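Side-chain contacts in alkylhalidase CmlS (Streptomyces venezuelae, PDB 3I3L), which is a flavin-dependent halogenase of chloramphenicol biosynthesis, holding its flavin-adenine dinucleotide through a covalent bond to an aspartate: residues A[377-380]-A[381-384]; A[341-344]-A[345-349]; A[463-466]-A[467-471]; A[504-507]-A[508-512]. All blocks are in the same frame, centred on the assembly; numbering follows the deposited sequence.

Contact 1 of 4, residues A[377-380]-A[381-384]; sequences FYTF and ASFT
Ser382 and Phe383 both turn back onto the carbonyl of Thr379, near the C-terminal end of the long helix 352-382. The hydroxyl of Ser382 lies between its own N and carbonyl carbon (chi1 71°), which brings OG against the preceding turn: OG donates to Thr379 O at 2.6 Å, tilted from the carbonyl plane. Ser382 N gives a bent bond to Tyr378 O at 3.0 Å, and Ala381 N continues the helical ladder to Phe377 O. Thr379 O also lies over one face of the Phe383 ring, 3.3 Å from its CD2. With CG of Phe383 opposite its carbonyl carbon (chi1 -69°), the ring falls beside the helix, where CE2 and CZ meet the methyl CG2 of Thr379 obliquely, CE2 at 4.1 Å from CG2. Arg403 and Arg406 of helix 400-406 pack against both Thr379 and Phe383, and Trp409 meets the rings of Phe380 and Phe383. A serine in place of Phe383 would probably leave the Thr379 methyl without its aromatic neighbour, take one of two phenyl rings from Trp409 and open a gap beside the end of the helix. Most of this turn is buried; the hydroxyl of Tyr378 bonds to Asp321 and Trp235, its side chain about 11 Å from the bound flavin-adenine dinucleotide. One water links the two segments, donating to Phe380 O at 2.7 Å and lying 2.5 Å from Thr384 OG1, a hydroxyl that also bonds to Gln100 N.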
loop_
_atom_site.group_PDB
_atom_site.type_symbol
_atom_site.label_atom_id
_atom_site.label_comp_id
_atom_site.label_asym_id
_atom_site.label_seq_id
_atom_site.Cartn_x
_atom_site.Cartn_y
_atom_site.Cartn_z
ATOM N N PHE A 377 -10.076 3.644 -10.603
ATOM C CA PHE A 377 -11.241 3.094 -9.917
ATOM C C PHE A 377 -12.348 4.100 -9.671
ATOM O O PHE A 377 -13.504 3.805 -9.970
ATOM C CB PHE A 377 -10.908 2.336 -8.635
ATOM C CG PHE A 377 -10.394 0.985 -8.889
ATOM C CD1 PHE A 377 -9.040 0.774 -9.163
ATOM C CD2 PHE A 377 -11.257 -0.096 -8.877
ATOM C CE1 PHE A 377 -8.555 -0.517 -9.422
ATOM C CE2 PHE A 377 -10.783 -1.370 -9.127
ATOM C CZ PHE A 377 -9.419 -1.576 -9.405
ATOM N N TYR A 378 -12.013 5.284 -9.144
ATOM C CA TYR A 378 -13.066 6.276 -8.930
ATOM C C TYR A 378 -13.761 6.643 -10.284
ATOM O O TYR A 378 -14.970 6.738 -10.355
ATOM C CB TYR A 378 -12.566 7.517 -8.208
ATOM C CG TYR A 378 -12.438 7.336 -6.729
ATOM C CD1 TYR A 378 -13.467 6.824 -5.990
ATOM C CD2 TYR A 378 -11.278 7.663 -6.058
ATOM C CE1 TYR A 378 -13.375 6.666 -4.620
ATOM C CE2 TYR A 378 -11.177 7.497 -4.643
ATOM C CZ TYR A 378 -12.226 6.981 -3.968
ATOM O OH TYR A 378 -12.174 6.789 -2.578
ATOM N N THR A 379 -12.970 6.863 -11.343
ATOM C CA THR A 379 -13.543 7.154 -12.645
ATOM C C THR A 379 -14.548 6.076 -13.139
ATOM O O THR A 379 -15.583 6.424 -13.712
ATOM C CB THR A 379 -12.446 7.417 -13.684
ATOM O OG1 THR A 379 -11.624 8.452 -13.162
ATOM C CG2 THR A 379 -13.048 7.898 -15.028
ATOM N N PHE A 380 -14.252 4.797 -12.907
ATOM C CA PHE A 380 -15.157 3.715 -13.341
ATOM C C PHE A 380 -16.463 3.772 -12.624
ATOM O O PHE A 380 -17.531 3.565 -13.245
ATOM C CB PHE A 380 -14.563 2.305 -13.113
ATOM C CG PHE A 380 -13.321 2.062 -13.891
ATOM C CD1 PHE A 380 -13.145 2.670 -15.143
ATOM C CD2 PHE A 380 -12.314 1.236 -13.392
ATOM C CE1 PHE A 380 -11.973 2.463 -15.871
ATOM C CE2 PHE A 380 -11.146 1.003 -14.136
ATOM C CZ PHE A 380 -10.977 1.619 -15.365
ATOM N N ALA A 381 -16.417 4.039 -11.328
ATOM C CA ALA A 381 -17.686 4.157 -10.591
ATOM C C ALA A 381 -18.475 5.410 -10.975
ATOM O O ALA A 381 -19.703 5.426 -10.853
ATOM C CB ALA A 381 -17.475 4.142 -9.109
ATOM N N SER A 382 -17.767 6.442 -11.424
ATOM C CA SER A 382 -18.398 7.721 -11.718
ATOM C C SER A 382 -19.350 7.632 -12.942
ATOM O O SER A 382 -20.259 8.456 -13.073
ATOM C CB SER A 382 -17.376 8.837 -11.907
ATOM O OG SER A 382 -16.680 8.661 -13.138
ATOM N N PHE A 383 -19.148 6.625 -13.789
ATOM C CA PHE A 383 -20.020 6.405 -14.943
ATOM C C PHE A 383 -21.424 5.973 -14.543
ATOM O O PHE A 383 -22.394 6.236 -15.265
ATOM C CB PHE A 383 -19.396 5.381 -15.890
ATOM C CG PHE A 383 -18.161 5.906 -16.577
ATOM C CD1 PHE A 383 -18.215 7.105 -17.292
ATOM C CD2 PHE A 383 -16.962 5.223 -16.502
ATOM C CE1 PHE A 383 -17.076 7.619 -17.937
ATOM C CE2 PHE A 383 -15.808 5.754 -17.132
ATOM C CZ PHE A 383 -15.871 6.938 -17.838
ATOM N N THR A 384 -21.559 5.335 -13.381
ATOM C CA THR A 384 -22.869 4.910 -12.958
ATOM C C THR A 384 -23.311 5.532 -11.650
ATOM O O THR A 384 -24.426 5.266 -11.192
ATOM C CB THR A 384 -23.004 3.407 -12.891
ATOM O OG1 THR A 384 -22.024 2.895 -11.992
ATOM C CG2 THR A 384 -22.816 2.803 -14.328
HETATM O O HOH W 1 -19.859 2.190 -12.946
#

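Contact 2 of 4, residues A[341-344]-A[345-349]; sequences AIDR and ITRHG
Arg347 reaches back one turn to Asp343 near the C-terminal end of helix 327-347, an i to i+4 salt bridge made side-on through NE and NH2. Both nitrogens converge on OD2 from the same face of the carboxylate, NH2 at 2.9 Å from OD2 and NE at 3.0 Å from OD2, while NE to OD1 is a longer, weak bond. The oxygen lies in the guanidinium plane but is met from well above its own carboxylate plane, the two groups being turned 38° apart. Asp343 extends CG opposite its backbone N, and the arginine chain folds at chi3 (-73°) to swing NE across to it. His47 and Arg497 bind the same carboxylate. The packed side of the turn is apolar: Ala341, Ile342 and Ile345 press on Phe311 of strand 310-312, Ile342 and Ile345 also on Phe179 of strand 179-182, within the FAD-binding domain. Beside them Thr346 OG1 donates to Ile342 O at 2.7 Å, and Thr346 N reaches that oxygen from the other face of its plane. The looser, partly exposed side carries Arg344, whose guanidinium lies flat on the His348 ring, centres 4.0 Å apart and planes at 21°. A water accepts from Arg344 NH1 at 3.0 Å and from Arg347 NH2 at 2.6 Å. With Arg344 NH1 and Arg347 NH2 only 4.6 Å apart, the carboxylates of Asp343 and of Glu351, which pairs with Arg344 NE, probably offset the like charges, and the cationic face over His348 would be expected to disfavour protonation of that imidazole.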
loop_
_atom_site.group_PDB
_atom_site.type_symbol
_atom_site.label_atom_id
_atom_site.label_comp_id
_atom_site.label_asym_id
_atom_site.label_seq_id
_atom_site.Cartn_x
_atom_site.Cartn_y
_atom_site.Cartn_z
ATOM N N ALA A 341 17.552 1.416 6.318
ATOM C CA ALA A 341 18.243 2.622 5.853
ATOM C C ALA A 341 19.158 3.177 6.938
ATOM O O ALA A 341 20.296 3.562 6.655
ATOM C CB ALA A 341 17.194 3.721 5.443
ATOM N N ILE A 342 18.607 3.268 8.176
ATOM C CA ILE A 342 19.404 3.770 9.303
ATOM C C ILE A 342 20.635 2.825 9.538
ATOM O O ILE A 342 21.765 3.272 9.731
ATOM C CB ILE A 342 18.528 3.900 10.527
ATOM C CG1 ILE A 342 17.585 5.157 10.413
ATOM C CG2 ILE A 342 19.427 4.110 11.815
ATOM C CD1 ILE A 342 16.479 5.091 11.435
ATOM N N ASP A 343 20.405 1.522 9.468
ATOM C CA ASP A 343 21.504 0.564 9.598
ATOM C C ASP A 343 22.593 0.753 8.558
ATOM O O ASP A 343 23.789 0.765 8.868
ATOM C CB ASP A 343 20.964 -0.884 9.539
ATOM C CG ASP A 343 22.068 -1.916 9.730
ATOM O OD1 ASP A 343 22.788 -1.857 10.757
ATOM O OD2 ASP A 343 22.241 -2.758 8.847
ATOM N N ARG A 344 22.193 0.917 7.303
ATOM C CA ARG A 344 23.166 1.107 6.242
ATOM C C ARG A 344 23.963 2.367 6.403
ATOM O O ARG A 344 25.159 2.391 6.131
ATOM C CB ARG A 344 22.453 1.102 4.881
ATOM C CG ARG A 344 23.347 1.130 3.702
ATOM C CD ARG A 344 23.907 -0.222 3.366
ATOM N NE ARG A 344 24.963 -0.123 2.355
ATOM C CZ ARG A 344 25.705 -1.145 1.911
ATOM N NH1 ARG A 344 25.484 -2.379 2.320
ATOM N NH2 ARG A 344 26.670 -0.913 1.026
ATOM N N ILE A 345 23.318 3.459 6.791
ATOM C CA ILE A 345 24.038 4.717 6.915
ATOM C C ILE A 345 25.006 4.639 8.103
ATOM O O ILE A 345 26.054 5.228 8.085
ATOM C CB ILE A 345 23.071 5.922 7.114
ATOM C CG1 ILE A 345 22.219 6.157 5.848
ATOM C CG2 ILE A 345 23.872 7.208 7.516
ATOM C CD1 ILE A 345 20.965 7.041 6.111
ATOM N N THR A 346 24.596 3.947 9.152
ATOM C CA THR A 346 25.383 3.821 10.359
ATOM C C THR A 346 26.732 3.102 10.058
ATOM O O THR A 346 27.753 3.506 10.601
ATOM C CB THR A 346 24.613 3.048 11.445
ATOM O OG1 THR A 346 23.435 3.798 11.807
ATOM C CG2 THR A 346 25.527 2.849 12.699
ATOM N N ARG A 347 26.694 2.071 9.210
ATOM C CA ARG A 347 27.841 1.236 8.885
ATOM C C ARG A 347 28.604 1.778 7.680
ATOM O O ARG A 347 29.784 1.440 7.503
ATOM C CB ARG A 347 27.411 -0.228 8.642
ATOM C CG ARG A 347 26.734 -0.903 9.883
ATOM C CD ARG A 347 26.394 -2.411 9.651
ATOM N NE ARG A 347 25.260 -2.599 8.744
ATOM C CZ ARG A 347 25.344 -2.970 7.471
ATOM N NH1 ARG A 347 26.512 -3.268 6.942
ATOM N NH2 ARG A 347 24.229 -3.053 6.716
ATOM N N HIS A 348 27.952 2.629 6.855
ATOM C CA HIS A 348 28.603 3.200 5.671
ATOM C C HIS A 348 28.164 4.653 5.487
ATOM O O HIS A 348 27.218 4.956 4.705
ATOM C CB HIS A 348 28.198 2.449 4.396
ATOM C CG HIS A 348 28.387 0.970 4.468
ATOM N ND1 HIS A 348 29.559 0.348 4.091
ATOM C CD2 HIS A 348 27.544 -0.014 4.856
ATOM C CE1 HIS A 348 29.432 -0.956 4.256
ATOM N NE2 HIS A 348 28.223 -1.205 4.732
ATOM N N GLY A 349 28.819 5.550 6.216
ATOM C CA GLY A 349 28.340 6.916 6.350
ATOM C C GLY A 349 28.543 7.722 5.077
ATOM O O GLY A 349 27.921 8.778 4.913
HETATM O O HOH W 2 23.859 -3.943 4.262
#

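Contact 3 of 4, residues A[463-466]-A[467-471]; sequences ISDL and TKRLN
The guanidinium of Arg469 meets the carboxylate of Asp465 at its edge, and the two flat groups stand almost perpendicular, their planes 85° apart. A single straight bond joins them: Arg469 NE donates to Asp465 OD1 at 3.0 Å, with an N-H...O angle of 168°. The oxygen lies in the guanidinium plane, yet the donor comes from above the plane of the carboxylate. NH2 remains 3.8 Å from OD1, and the salt bridge is thus carried by NE alone rather than by a side-on pair. Asp465 sends CG opposite its backbone N (chi1 -170°), toward the following turn, while the arginine chain runs extended from CG to NE and lays its CG on Asp465 O at 3.4 Å. This is an i to i+4 bridge in the last turns of helix 456-471, within the C-terminal domain of the halogenase. The backbone beneath is regular: Thr467 N bonds to Ile463 O at 2.8 Å, Lys468 N to Ser464 O at 2.9 Å, and Leu470 N to Leu466 O at 3.0 Å. The side chains of Leu466 and Leu470 lie side by side and point the same way, though their modelled approach is too close to be trusted in detail. Leu470 is buried against Thr552, Val555 and Met559 of helix 551-560 and Tyr535 of helix 535-543, whereas Ser464, Thr467 and Lys468 lie exposed on the surface.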
loop_
_atom_site.group_PDB
_atom_site.type_symbol
_atom_site.label_atom_id
_atom_site.label_comp_id
_atom_site.label_asym_id
_atom_site.label_seq_id
_atom_site.Cartn_x
_atom_site.Cartn_y
_atom_site.Cartn_z
ATOM N N ILE A 463 -3.750 -14.079 -19.106
ATOM C CA ILE A 463 -2.432 -14.653 -19.348
ATOM C C ILE A 463 -2.253 -15.048 -20.834
ATOM O O ILE A 463 -1.204 -14.782 -21.432
ATOM C CB ILE A 463 -2.216 -15.907 -18.435
ATOM C CG1 ILE A 463 -2.280 -15.484 -16.959
ATOM C CG2 ILE A 463 -0.900 -16.649 -18.744
ATOM C CD1 ILE A 463 -2.400 -16.644 -15.942
ATOM N N SER A 464 -3.263 -15.693 -21.420
ATOM C CA SER A 464 -3.160 -16.085 -22.831
ATOM C C SER A 464 -3.054 -14.835 -23.709
ATOM O O SER A 464 -2.374 -14.841 -24.725
ATOM C CB SER A 464 -4.381 -16.917 -23.276
ATOM O OG SER A 464 -4.456 -18.135 -22.535
ATOM N N ASP A 465 -3.720 -13.752 -23.306
ATOM C CA ASP A 465 -3.622 -12.521 -24.094
ATOM C C ASP A 465 -2.203 -11.906 -23.989
ATOM O O ASP A 465 -1.626 -11.462 -24.987
ATOM C CB ASP A 465 -4.699 -11.509 -23.703
ATOM C CG ASP A 465 -4.753 -10.346 -24.671
ATOM O OD1 ASP A 465 -4.585 -9.181 -24.226
ATOM O OD2 ASP A 465 -4.942 -10.605 -25.896
ATOM N N LEU A 466 -1.643 -11.943 -22.774
ATOM C CA LEU A 466 -0.299 -11.475 -22.535
ATOM C C LEU A 466 0.687 -12.314 -23.330
ATOM O O LEU A 466 1.612 -11.781 -23.973
ATOM C CB LEU A 466 0.027 -11.580 -21.060
ATOM C CG LEU A 466 1.341 -11.066 -20.460
ATOM C CD1 LEU A 466 1.444 -11.467 -19.021
ATOM C CD2 LEU A 466 2.499 -11.616 -21.127
ATOM N N THR A 467 0.495 -13.627 -23.281
ATOM C CA THR A 467 1.381 -14.565 -24.005
ATOM C C THR A 467 1.331 -14.334 -25.498
ATOM O O THR A 467 2.344 -14.338 -26.166
ATOM C CB THR A 467 0.995 -16.037 -23.699
ATOM O OG1 THR A 467 1.337 -16.356 -22.339
ATOM C CG2 THR A 467 1.718 -16.999 -24.648
ATOM N N LYS A 468 0.125 -14.157 -26.014
ATOM C CA LYS A 468 -0.097 -13.804 -27.401
ATOM C C LYS A 468 0.569 -12.481 -27.813
ATOM O O LYS A 468 1.054 -12.364 -28.943
ATOM C CB LYS A 468 -1.602 -13.779 -27.704
ATOM C CG LYS A 468 -1.976 -13.079 -28.998
ATOM C CD LYS A 468 -2.965 -13.864 -29.850
ATOM C CE LYS A 468 -2.202 -14.562 -31.010
ATOM N NZ LYS A 468 -3.022 -15.368 -31.977
ATOM N N ARG A 469 0.593 -11.491 -26.933
ATOM C CA ARG A 469 1.136 -10.176 -27.319
ATOM C C ARG A 469 2.658 -10.245 -27.379
ATOM O O ARG A 469 3.277 -9.810 -28.364
ATOM C CB ARG A 469 0.676 -9.065 -26.396
ATOM C CG ARG A 469 -0.743 -8.626 -26.587
ATOM C CD ARG A 469 -1.189 -7.945 -25.295
ATOM N NE ARG A 469 -2.537 -7.388 -25.368
ATOM C CZ ARG A 469 -2.821 -6.147 -25.763
ATOM N NH1 ARG A 469 -1.854 -5.295 -26.131
ATOM N NH2 ARG A 469 -4.091 -5.749 -25.797
ATOM N N LEU A 470 3.258 -10.830 -26.348
ATOM C CA LEU A 470 4.699 -10.967 -26.293
ATOM C C LEU A 470 5.188 -11.751 -27.527
ATOM O O LEU A 470 6.212 -11.394 -28.146
ATOM C CB LEU A 470 5.129 -11.670 -25.003
ATOM C CG LEU A 470 5.038 -10.835 -23.712
ATOM C CD1 LEU A 470 5.155 -11.673 -22.509
ATOM C CD2 LEU A 470 6.167 -9.781 -23.685
ATOM N N ASN A 471 4.453 -12.807 -27.896
ATOM C CA ASN A 471 4.880 -13.677 -29.011
ATOM C C ASN A 471 4.817 -12.953 -30.336
ATOM O O ASN A 471 5.599 -13.270 -31.236
ATOM C CB ASN A 471 4.084 -15.012 -29.058
ATOM C CG ASN A 471 4.513 -16.004 -27.960
ATOM O OD1 ASN A 471 3.756 -16.893 -27.580
ATOM N ND2 ASN A 471 5.726 -15.845 -27.451
#

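Contact 4 of 4, residues A[504-507]-A[508-512]; sequences LANG and EGLDM
Asn506 holds CG between its backbone N and carbonyl carbon (chi1 66°), which folds the amide in over the turn toward Glu508 and Leu510. There its CG comes within 3.5 Å of Glu508 OE1, amide and carboxylate planes standing 77° apart. Glu508 bends at chi2 (77°), doubling its chain back so that CD lies 3.6 Å from Gly507 C. Leu510 adds its CB beside the amide. These residues close a beta hairpin between strand 498-506 and the short strand 511-512, through a type I turn from Asn506 to Gly509. Gly509 N donates to Asn506 O at 3.2 Å from well above the carbonyl plane, and Gly509 has positive phi, a conformation easily adopted without a side chain. Past the turn, Asn506 N bonds to Leu510 O at 3.0 Å, and Met512 N to Leu504 O at 3.1 Å. A valine in place of Asn506 has no amide to fill the turn and would probably leave the Glu508 carboxylate and the Leu510 CB without that neighbour. Ala505 and Asp511 form the non-hydrogen-bonded antiparallel pair, their CB atoms 3.9 Å apart on one face of the sheet. The Asp511 carboxylate extends away to salt bridges with Arg361 and Lys486, while Leu504 and Met512 point to the other face, Met512 against Arg557 and Leu558 of helix 551-560.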
loop_
_atom_site.group_PDB
_atom_site.type_symbol
_atom_site.label_atom_id
_atom_site.label_comp_id
_atom_site.label_asym_id
_atom_site.label_seq_id
_atom_site.Cartn_x
_atom_site.Cartn_y
_atom_site.Cartn_z
ATOM N N LEU A 504 19.348 -2.761 -14.309
ATOM C CA LEU A 504 19.366 -2.280 -15.671
ATOM C C LEU A 504 18.827 -0.856 -15.792
ATOM O O LEU A 504 17.766 -0.524 -15.254
ATOM C CB LEU A 504 18.605 -3.240 -16.593
ATOM C CG LEU A 504 19.472 -4.225 -17.355
ATOM C CD1 LEU A 504 18.665 -5.435 -17.742
ATOM C CD2 LEU A 504 20.062 -3.525 -18.551
ATOM N N ALA A 505 19.576 -0.036 -16.526
ATOM C CA ALA A 505 19.168 1.322 -16.853
ATOM C C ALA A 505 19.653 1.733 -18.251
ATOM O O ALA A 505 20.497 1.072 -18.839
ATOM C CB ALA A 505 19.747 2.286 -15.802
ATOM N N ASN A 506 19.139 2.841 -18.760
ATOM C CA ASN A 506 19.781 3.488 -19.903
ATOM C C ASN A 506 20.753 4.623 -19.462
ATOM O O ASN A 506 20.933 4.882 -18.264
ATOM C CB ASN A 506 18.734 3.985 -20.904
ATOM C CG ASN A 506 17.874 5.096 -20.348
ATOM O OD1 ASN A 506 16.888 5.507 -20.962
ATOM N ND2 ASN A 506 18.222 5.566 -19.175
ATOM N N GLY A 507 21.384 5.304 -20.409
ATOM C CA GLY A 507 22.320 6.358 -20.030
ATOM C C GLY A 507 21.641 7.507 -19.295
ATOM O O GLY A 507 22.271 8.256 -18.550
ATOM N N GLU A 508 20.341 7.629 -19.520
ATOM C CA GLU A 508 19.569 8.751 -19.056
ATOM C C GLU A 508 18.774 8.302 -17.823
ATOM O O GLU A 508 17.624 8.713 -17.580
ATOM C CB GLU A 508 18.678 9.253 -20.204
ATOM C CG GLU A 508 19.494 9.755 -21.435
ATOM C CD GLU A 508 20.071 8.624 -22.337
ATOM O OE1 GLU A 508 19.478 7.518 -22.362
ATOM O OE2 GLU A 508 21.109 8.833 -23.033
ATOM N N GLY A 509 19.402 7.404 -17.066
ATOM C CA GLY A 509 18.955 7.084 -15.738
ATOM C C GLY A 509 17.675 6.284 -15.591
ATOM O O GLY A 509 17.462 5.733 -14.507
ATOM N N LEU A 510 16.810 6.224 -16.626
ATOM C CA LEU A 510 15.610 5.332 -16.602
ATOM C C LEU A 510 16.025 3.931 -16.219
ATOM O O LEU A 510 17.041 3.417 -16.710
ATOM C CB LEU A 510 14.928 5.226 -17.951
ATOM C CG LEU A 510 13.599 5.889 -18.249
ATOM C CD1 LEU A 510 13.081 5.362 -19.591
ATOM C CD2 LEU A 510 12.595 5.671 -17.135
ATOM N N ASP A 511 15.250 3.309 -15.341
ATOM C CA ASP A 511 15.635 1.994 -14.894
ATOM C C ASP A 511 14.464 1.068 -14.652
ATOM O O ASP A 511 13.292 1.447 -14.791
ATOM C CB ASP A 511 16.532 2.089 -13.652
ATOM C CG ASP A 511 15.808 2.711 -12.433
ATOM O OD1 ASP A 511 16.545 3.022 -11.461
ATOM O OD2 ASP A 511 14.555 2.913 -12.438
ATOM N N MET A 512 14.827 -0.159 -14.324
ATOM C CA MET A 512 13.899 -1.204 -13.910
ATOM C C MET A 512 14.610 -1.806 -12.729
ATOM O O MET A 512 15.570 -2.572 -12.889
ATOM C CB MET A 512 13.676 -2.248 -15.026
ATOM C CG MET A 512 12.618 -3.370 -14.706
ATOM S SD MET A 512 13.353 -4.811 -14.000
ATOM C CE MET A 512 14.279 -5.557 -15.324
#

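Contacts 1 and 2 lie near the C-terminal ends of consecutive helices, 352-382 and 327-347, on opposite sides of the chain's centre, centres 45 Å apart. In contact 1 the side chain of Tyr378 is about 10 Å from that of Asp297, the covalent attachment point. Contact 2 packs on strands 179-182 and 310-312, the side chain of Ile342 about 12 Å from that of Ala34, an FAD-binding residue. Contacts 3 and 4 belong to the C-terminal domain, nearest atoms about 12 Å apart, away from the FAD site; helix 551-560 touches both, through Leu470 and Met512. Contact 4 approaches contact 2 to about 16 Å between nearest atoms, and Arg361, on helix 352-382, pairs with its Asp511.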